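SUMO-1 cysteine protease S273R (African swine fever virus pig/Kenya/KEN-50/1950, PDB 6LJ9) probably acts as a cysteine endopeptidase that matures the viral pp220 and pp62 polyproteins into core-shell proteins and helps suppress host innate immune signalling. Local coordinates at residues Lys28-Leu33 / Gly65-Ser69; Asn90-Asp94 / Cys110-Asp116; Lys167-Ala171 / Cys232-Ser236. One frame throughout, in Å; residues are numbered along the deposited sequence.

Contact 1: Lys28-Leu33 / Gly65-Ser69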
loop_
_atom_site.group_PDB
_atom_site.type_symbol
_atom_site.label_atom_id
_atom_site.label_comp_id
_atom_site.label_asym_id
_atom_site.label_seq_id
_atom_site.Cartn_x
_atom_site.Cartn_y
_atom_site.Cartn_z
ATOM N N LYS B 28 5.934 28.271 -3.579
ATOM C CA LYS B 28 6.945 29.310 -3.747
ATOM C C LYS B 28 7.244 29.539 -5.223
ATOM O O LYS B 28 7.305 30.684 -5.684
ATOM C CB LYS B 28 8.222 28.936 -2.995
ATOM C CG LYS B 28 9.392 29.868 -3.281
ATOM C CD LYS B 28 10.701 29.309 -2.746
ATOM C CE LYS B 28 11.869 30.211 -3.111
ATOM N NZ LYS B 28 13.174 29.649 -2.667
ATOM N N ILE B 29 7.431 28.455 -5.979
ATOM C CA ILE B 29 7.729 28.568 -7.405
ATOM C C ILE B 29 6.543 29.157 -8.158
ATOM O O ILE B 29 6.720 29.874 -9.153
ATOM C CB ILE B 29 8.145 27.194 -7.968
ATOM C CG1 ILE B 29 9.428 26.712 -7.288
ATOM C CG2 ILE B 29 8.339 27.254 -9.477
ATOM C CD1 ILE B 29 10.589 27.672 -7.427
ATOM N N GLN B 30 5.322 28.871 -7.701
ATOM C CA GLN B 30 4.147 29.538 -8.256
ATOM C C GLN B 30 4.246 31.049 -8.087
ATOM O O GLN B 30 3.936 31.808 -9.013
ATOM C CB GLN B 30 2.876 29.012 -7.591
ATOM C CG GLN B 30 2.354 27.697 -8.146
ATOM C CD GLN B 30 0.943 27.400 -7.673
ATOM O OE1 GLN B 30 -0.011 28.068 -8.074
ATOM N NE2 GLN B 30 0.805 26.401 -6.810
ATOM N N LYS B 31 4.678 31.505 -6.908
ATOM C CA LYS B 31 4.765 32.939 -6.646
ATOM C C LYS B 31 5.862 33.590 -7.478
ATOM O O LYS B 31 5.637 34.613 -8.133
ATOM C CB LYS B 31 5.014 33.185 -5.158
ATOM C CG LYS B 31 3.845 32.853 -4.251
ATOM C CD LYS B 31 4.300 32.731 -2.805
ATOM C CE LYS B 31 3.135 32.887 -1.844
ATOM N NZ LYS B 31 2.009 31.970 -2.170
ATOM N N GLU B 32 7.063 33.008 -7.460
ATOM C CA GLU B 32 8.213 33.625 -8.111
ATOM C C GLU B 32 8.101 33.639 -9.631
ATOM O O GLU B 32 8.754 34.464 -10.277
ATOM C CB GLU B 32 9.493 32.898 -7.692
ATOM C CG GLU B 32 9.704 32.821 -6.188
ATOM C CD GLU B 32 10.354 34.067 -5.622
ATOM O OE1 GLU B 32 11.546 34.000 -5.256
ATOM O OE2 GLU B 32 9.679 35.115 -5.554
ATOM N N LEU B 33 7.295 32.751 -10.217
ATOM C CA LEU B 33 7.175 32.649 -11.669
ATOM C C LEU B 33 5.763 32.953 -12.159
ATOM O O LEU B 33 5.386 32.513 -13.250
ATOM C CB LEU B 33 7.608 31.261 -12.144
ATOM C CG LEU B 33 9.017 30.823 -11.747
ATOM C CD1 LEU B 33 9.320 29.427 -12.270
ATOM C CD2 LEU B 33 10.044 31.822 -12.252
ATOM N N GLY B 65 17.656 32.288 -7.716
ATOM C CA GLY B 65 18.111 31.147 -6.943
ATOM C C GLY B 65 17.086 30.049 -6.780
ATOM O O GLY B 65 17.020 29.418 -5.717
ATOM N N LEU B 66 16.280 29.801 -7.807
ATOM C CA LEU B 66 15.259 28.763 -7.776
ATOM C C LEU B 66 15.788 27.514 -8.468
ATOM O O LEU B 66 16.277 27.585 -9.601
ATOM C CB LEU B 66 13.977 29.241 -8.460
ATOM C CG LEU B 66 13.451 30.617 -8.052
ATOM C CD1 LEU B 66 12.229 30.970 -8.879
ATOM C CD2 LEU B 66 13.133 30.665 -6.565
ATOM N N ASP B 67 15.690 26.375 -7.784
ATOM C CA ASP B 67 16.145 25.098 -8.330
ATOM C C ASP B 67 15.007 24.507 -9.153
ATOM O O ASP B 67 14.152 23.780 -8.645
ATOM C CB ASP B 67 16.588 24.159 -7.213
ATOM C CG ASP B 67 17.319 22.935 -7.732
ATOM O OD1 ASP B 67 17.474 22.808 -8.964
ATOM O OD2 ASP B 67 17.742 22.101 -6.905
ATOM N N LEU B 68 14.998 24.827 -10.450
ATOM C CA LEU B 68 13.976 24.281 -11.338
ATOM C C LEU B 68 14.218 22.808 -11.640
ATOM O O LEU B 68 13.262 22.066 -11.892
ATOM C CB LEU B 68 13.921 25.077 -12.641
ATOM C CG LEU B 68 13.451 26.528 -12.557
ATOM C CD1 LEU B 68 13.252 27.106 -13.951
ATOM C CD2 LEU B 68 12.173 26.632 -11.740
ATOM N N SER B 69 15.480 22.370 -11.626
ATOM C CA SER B 69 15.776 20.969 -11.911
ATOM C C SER B 69 15.192 20.053 -10.844
ATOM O O SER B 69 14.730 18.947 -11.149
ATOM C CB SER B 69 17.287 20.762 -12.027
ATOM O OG SER B 69 17.832 21.526 -13.087
#
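The carboxylate of Glu-32 is the one flat group that touches across this contact: its OE1 comes to 3.9 Å from CD2 of Leu-66, one carboxylate oxygen beside a methyl group. Everything else is aliphatic, and no hydrogen bond joins segments 28-33 and 65-69. The contact is a worked example of one leucine, presented by a loop, being received by the side of a helix. Leu-66 meets four residues: Lys-28 and Ile-29, and one turn later Glu-32 and Leu-33 at the helix end. Its two methyls divide the work. CD2 faces the extended chain of Lys-28, whose CE lies 3.7 Å from it; with CG anti to the backbone N (chi1 172°) the lysine chain crosses Leu-66 at a slant. CD1 turns inward, 3.6 Å from Glu-32 CB and 4.1 Å from Leu-33 CD2. Ile-29 slides past in the opposite direction, so that its CD1 reaches Leu-66 CB at 3.9 Å. Beyond it, Leu-68 meets the other methyl of Leu-33, with CD2 4.0 Å from Leu-33 CD1. The contact belongs to an all-helical part of the chain: Ala-61 of helix 55-64 touches both Leu-66 and Leu-68, and Val-57 and Tyr-60 of the same helix touch Leu-33, while Ile-52 from the preceding loop touches Leu-33 and Leu-68.

Contact 2: Asn90-Asp94 / Cys110-Asp116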
loop_
_atom_site.group_PDB
_atom_site.type_symbol
_atom_site.label_atom_id
_atom_site.label_comp_id
_atom_site.label_asym_id
_atom_site.label_seq_id
_atom_site.Cartn_x
_atom_site.Cartn_y
_atom_site.Cartn_z
ATOM N N ASN B 90 15.929 3.219 -21.848
ATOM C CA ASN B 90 16.127 2.735 -20.486
ATOM C C ASN B 90 15.980 3.856 -19.467
ATOM O O ASN B 90 15.623 3.601 -18.311
ATOM C CB ASN B 90 17.500 2.074 -20.356
ATOM C CG ASN B 90 18.566 2.775 -21.177
ATOM O OD1 ASN B 90 18.334 3.850 -21.731
ATOM N ND2 ASN B 90 19.743 2.166 -21.260
ATOM N N PHE B 91 16.247 5.099 -19.872
ATOM C CA PHE B 91 16.091 6.221 -18.952
ATOM C C PHE B 91 14.621 6.545 -18.720
ATOM O O PHE B 91 14.224 6.867 -17.594
ATOM C CB PHE B 91 16.835 7.446 -19.482
ATOM C CG PHE B 91 18.300 7.215 -19.710
ATOM C CD1 PHE B 91 19.173 7.114 -18.639
ATOM C CD2 PHE B 91 18.807 7.107 -20.994
ATOM C CE1 PHE B 91 20.523 6.904 -18.845
ATOM C CE2 PHE B 91 20.156 6.897 -21.207
ATOM C CZ PHE B 91 21.016 6.796 -20.131
ATOM N N ASN B 92 13.802 6.468 -19.771
ATOM C CA ASN B 92 12.373 6.724 -19.613
ATOM C C ASN B 92 11.735 5.707 -18.678
ATOM O O ASN B 92 10.842 6.046 -17.891
ATOM C CB ASN B 92 11.677 6.699 -20.975
ATOM C CG ASN B 92 12.357 7.589 -21.995
ATOM O OD1 ASN B 92 12.789 7.121 -23.049
ATOM N ND2 ASN B 92 12.454 8.876 -21.689
ATOM N N ILE B 93 12.185 4.455 -18.744
ATOM C CA ILE B 93 11.594 3.400 -17.930
ATOM C C ILE B 93 12.127 3.447 -16.504
ATOM O O ILE B 93 11.372 3.267 -15.543
ATOM C CB ILE B 93 11.845 2.033 -18.591
ATOM C CG1 ILE B 93 11.182 1.986 -19.968
ATOM C CG2 ILE B 93 11.341 0.908 -17.703
ATOM C CD1 ILE B 93 11.538 0.764 -20.780
ATOM N N ASP B 94 13.430 3.692 -16.342
ATOM C CA ASP B 94 14.017 3.731 -15.006
ATOM C C ASP B 94 13.432 4.873 -14.186
ATOM O O ASP B 94 13.054 4.690 -13.023
ATOM C CB ASP B 94 15.536 3.867 -15.106
ATOM C CG ASP B 94 16.232 3.620 -13.781
ATOM O OD1 ASP B 94 16.047 2.527 -13.207
ATOM O OD2 ASP B 94 16.970 4.516 -13.319
ATOM N N CYS B 110 13.489 -2.358 -10.039
ATOM C CA CYS B 110 14.802 -2.931 -10.292
ATOM C C CYS B 110 15.785 -1.827 -10.683
ATOM O O CYS B 110 15.391 -0.847 -11.324
ATOM C CB CYS B 110 14.717 -3.983 -11.399
ATOM S SG CYS B 110 14.154 -3.351 -12.987
ATOM N N PRO B 111 17.067 -1.940 -10.301
ATOM C CA PRO B 111 18.027 -0.874 -10.630
ATOM C C PRO B 111 18.300 -0.749 -12.121
ATOM O O PRO B 111 17.775 -1.518 -12.933
ATOM C CB PRO B 111 19.291 -1.286 -9.862
ATOM C CG PRO B 111 18.815 -2.179 -8.780
ATOM C CD PRO B 111 17.633 -2.916 -9.356
ATOM N N PHE B 112 19.140 0.223 -12.487
ATOM C CA PHE B 112 19.388 0.497 -13.898
ATOM C C PHE B 112 20.300 -0.551 -14.525
ATOM O O PHE B 112 20.144 -0.876 -15.707
ATOM C CB PHE B 112 19.990 1.896 -14.057
ATOM C CG PHE B 112 20.090 2.367 -15.486
ATOM C CD1 PHE B 112 21.211 2.082 -16.250
ATOM C CD2 PHE B 112 19.072 3.115 -16.055
ATOM C CE1 PHE B 112 21.306 2.518 -17.560
ATOM C CE2 PHE B 112 19.161 3.554 -17.365
ATOM C CZ PHE B 112 20.280 3.255 -18.117
ATOM N N SER B 113 21.248 -1.092 -13.757
ATOM C CA SER B 113 22.206 -2.037 -14.323
ATOM C C SER B 113 21.558 -3.391 -14.586
ATOM O O SER B 113 21.763 -3.992 -15.648
ATOM C CB SER B 113 23.406 -2.186 -13.389
ATOM O OG SER B 113 24.405 -3.008 -13.970
ATOM N N MET B 114 20.773 -3.888 -13.632
ATOM C CA MET B 114 20.109 -5.176 -13.788
ATOM C C MET B 114 18.781 -5.027 -14.518
ATOM O O MET B 114 17.844 -5.796 -14.273
ATOM C CB MET B 114 19.874 -5.840 -12.431
ATOM C CG MET B 114 21.129 -6.298 -11.718
ATOM S SD MET B 114 20.727 -7.412 -10.358
ATOM C CE MET B 114 19.388 -6.511 -9.581
ATOM N N MET B 115 18.687 -4.049 -15.415
ATOM C CA MET B 115 17.421 -3.769 -16.085
ATOM C C MET B 115 17.263 -4.584 -17.367
ATOM O O MET B 115 16.332 -5.385 -17.487
ATOM C CB MET B 115 17.302 -2.271 -16.384
ATOM C CG MET B 115 15.913 -1.857 -16.829
ATOM S SD MET B 115 15.877 -0.214 -17.557
ATOM C CE MET B 115 16.567 0.731 -16.209
ATOM N N ASP B 116 18.172 -4.395 -18.331
ATOM C CA ASP B 116 18.044 -4.979 -19.669
ATOM C C ASP B 116 19.301 -5.789 -19.994
ATOM O O ASP B 116 20.055 -5.438 -20.903
ATOM C CB ASP B 116 17.815 -3.892 -20.722
ATOM C CG ASP B 116 16.890 -2.796 -20.244
ATOM O OD1 ASP B 116 15.843 -3.117 -19.653
ATOM O OD2 ASP B 116 17.209 -1.608 -20.463
HETATM O O HOH W 1 13.852 1.891 -11.425
#
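Phe-112 opens a type I beta turn that ends at Met-115, and its ring lies against Asn-90 and Asp-94 in the first turn of helix 90-103. A loop is thus docked onto a helix start chiefly by Phe-112, with Met-115 behind it. A chi1 of -171° swings the Phe-112 ring away from its own backbone N and carries it up against the helix. Its far corner, CZ, lies 3.4 Å from ND2 of Asn-90, whose amide is tilted 37° from the ring plane. The ring of Phe-91 is nearly parallel to that of Phe-112 but slid aside, centroids 5.2 Å apart, so the two scarcely overlap. Asp-94 comes to the ring edge instead: its carboxylate stands almost upright to the ring, with CG 3.7 Å from CD2 of Phe-112. Behind Asp-94 the bent end of Met-115 closes in, CE 3.5 Å from Asp-94 CB, while its sulfur lies beside Asn-90. The loop itself is tied to the central sheet by the disulfide between Cys-110 and Cys-155 on strand 152-158. A water completes the junction, lying within hydrogen-bonding range of two acceptors, OD1 of Asp-94 at 2.9 Å and the carbonyl O of Cys-110 at 3.1 Å.

Contact 3: Lys167-Ala171 / Cys232-Ser236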
loop_
_atom_site.group_PDB
_atom_site.type_symbol
_atom_site.label_atom_id
_atom_site.label_comp_id
_atom_site.label_asym_id
_atom_site.label_seq_id
_atom_site.Cartn_x
_atom_site.Cartn_y
_atom_site.Cartn_z
ATOM N N LYS B 167 15.075 -3.521 -30.547
ATOM C CA LYS B 167 14.587 -3.231 -29.205
ATOM C C LYS B 167 13.148 -3.702 -29.040
ATOM O O LYS B 167 12.264 -3.312 -29.809
ATOM C CB LYS B 167 14.692 -1.733 -28.928
ATOM C CG LYS B 167 13.954 -1.277 -27.682
ATOM C CD LYS B 167 13.986 0.237 -27.550
ATOM C CE LYS B 167 15.408 0.749 -27.402
ATOM N NZ LYS B 167 15.450 2.230 -27.244
ATOM N N HIS B 168 12.915 -4.540 -28.032
ATOM C CA HIS B 168 11.574 -5.012 -27.698
ATOM C C HIS B 168 11.485 -5.131 -26.185
ATOM O O HIS B 168 12.146 -5.985 -25.586
ATOM C CB HIS B 168 11.264 -6.350 -28.371
ATOM C CG HIS B 168 9.848 -6.801 -28.189
ATOM N ND1 HIS B 168 8.815 -6.344 -28.978
ATOM C CD2 HIS B 168 9.294 -7.661 -27.302
ATOM C CE1 HIS B 168 7.685 -6.907 -28.589
ATOM N NE2 HIS B 168 7.948 -7.710 -27.573
ATOM N N TRP B 169 10.673 -4.277 -25.569
ATOM C CA TRP B 169 10.535 -4.275 -24.121
ATOM C C TRP B 169 9.510 -5.307 -23.674
ATOM O O TRP B 169 8.432 -5.431 -24.262
ATOM C CB TRP B 169 10.121 -2.890 -23.622
ATOM C CG TRP B 169 11.096 -1.803 -23.951
ATOM C CD1 TRP B 169 10.974 -0.859 -24.928
ATOM C CD2 TRP B 169 12.346 -1.546 -23.299
ATOM N NE1 TRP B 169 12.069 -0.029 -24.923
ATOM C CE2 TRP B 169 12.926 -0.431 -23.933
ATOM C CE3 TRP B 169 13.029 -2.152 -22.241
ATOM C CZ2 TRP B 169 14.159 0.092 -23.543
ATOM C CZ3 TRP B 169 14.250 -1.631 -21.855
ATOM C CH2 TRP B 169 14.804 -0.522 -22.505
ATOM N N VAL B 170 9.856 -6.053 -22.626
ATOM C CA VAL B 170 8.931 -6.956 -21.956
ATOM C C VAL B 170 9.008 -6.681 -20.461
ATOM O O VAL B 170 9.995 -6.143 -19.953
ATOM C CB VAL B 170 9.228 -8.443 -22.252
ATOM C CG1 VAL B 170 9.114 -8.726 -23.744
ATOM C CG2 VAL B 170 10.602 -8.821 -21.738
ATOM N N ALA B 171 7.946 -7.054 -19.754
ATOM C CA ALA B 171 7.818 -6.772 -18.334
ATOM C C ALA B 171 7.961 -8.047 -17.512
ATOM O O ALA B 171 7.598 -9.139 -17.957
ATOM C CB ALA B 171 6.472 -6.109 -18.025
ATOM N N CYS B 232 5.716 -1.398 -27.456
ATOM C CA CYS B 232 6.148 -2.429 -26.516
ATOM C C CYS B 232 6.611 -1.826 -25.197
ATOM O O CYS B 232 6.458 -2.452 -24.140
ATOM C CB CYS B 232 7.263 -3.274 -27.134
ATOM S SG CYS B 232 8.683 -2.326 -27.723
ATOM N N GLY B 233 7.173 -0.622 -25.236
ATOM C CA GLY B 233 7.547 0.090 -24.038
ATOM C C GLY B 233 6.348 0.424 -23.171
ATOM O O GLY B 233 6.278 0.040 -21.999
ATOM N N PRO B 234 5.384 1.165 -23.730
ATOM C CA PRO B 234 4.145 1.424 -22.977
ATOM C C PRO B 234 3.417 0.161 -22.550
ATOM O O PRO B 234 2.803 0.144 -21.475
ATOM C CB PRO B 234 3.312 2.253 -23.962
ATOM C CG PRO B 234 4.323 2.946 -24.802
ATOM C CD PRO B 234 5.459 1.975 -24.959
ATOM N N TYR B 235 3.456 -0.895 -23.367
ATOM C CA TYR B 235 2.827 -2.154 -22.978
ATOM C C TYR B 235 3.460 -2.716 -21.712
ATOM O O TYR B 235 2.758 -3.148 -20.789
ATOM C CB TYR B 235 2.928 -3.171 -24.116
ATOM C CG TYR B 235 1.714 -3.245 -25.015
ATOM C CD1 TYR B 235 0.540 -3.847 -24.581
ATOM C CD2 TYR B 235 1.750 -2.738 -26.306
ATOM C CE1 TYR B 235 -0.568 -3.926 -25.404
ATOM C CE2 TYR B 235 0.649 -2.812 -27.134
ATOM C CZ TYR B 235 -0.507 -3.407 -26.679
ATOM O OH TYR B 235 -1.605 -3.481 -27.504
ATOM N N SER B 236 4.794 -2.720 -21.650
ATOM C CA SER B 236 5.483 -3.304 -20.504
ATOM C C SER B 236 5.247 -2.487 -19.239
ATOM O O SER B 236 5.066 -3.050 -18.153
ATOM C CB SER B 236 6.979 -3.418 -20.792
ATOM O OG SER B 236 7.214 -4.145 -21.985
#
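Strand residues Trp-169 to Ala-171 run almost parallel to the start of helix 232-244, the short axes 9° apart and 6.8 Å from each other at closest approach. This is the arrangement of cysteine proteases of the Ulp1 type, in which a helix carrying the nucleophilic cysteine at its N-terminus packs on a strand led by the histidine. Cys-232 and His-168 are the probable nucleophile and catalytic histidine here. Trp-169 N donates to Cys-232 SG at 3.5 Å, nearly straight, with an N-H...S angle of 170°. That sulfur sits between the backbone N and the carbonyl carbon (chi1 55°), which turns it to the strand. The Cys-232 CB lies over one face of the His-168 imidazole, 3.9 Å from ND1, while NE2 of the ring is held by Asn-187. One turn on, the Ser-236 hydroxyl lies 2.8 Å from Cys-232 O and 2.9 Å from Trp-169 O, two carbonyls within reach of one proton. Trp-169 CD1 rests 3.7 Å from the CA of Gly-233. Strand 169-175 runs between 152-158 and 181-186, and Pro-234 and Tyr-235 of the cysteine-bearing helix pack against helix 259-269.

Overall arrangement
The three contacts contrast a remote helical core with two neighbouring parts of the catalytic region. Contacts 2 and 3 have centres about 12 Å apart and meet at the Trp-169 indole, where Ile-93 CD1 comes to 3.5 Å from Trp-169 CD2 and Asn-90 also packs. Through this indole the helix start and loop of contact 2 lie near the probable active site: the side chain of Asp-116 is about 10 Å from that of His-168 and about 11 Å from that of Cys-232. Contact 1 stands apart, its centre about 30 Å from that of contact 2 and about 36 Å from that of contact 3, on the opposite side of the chain's centre from contact 3.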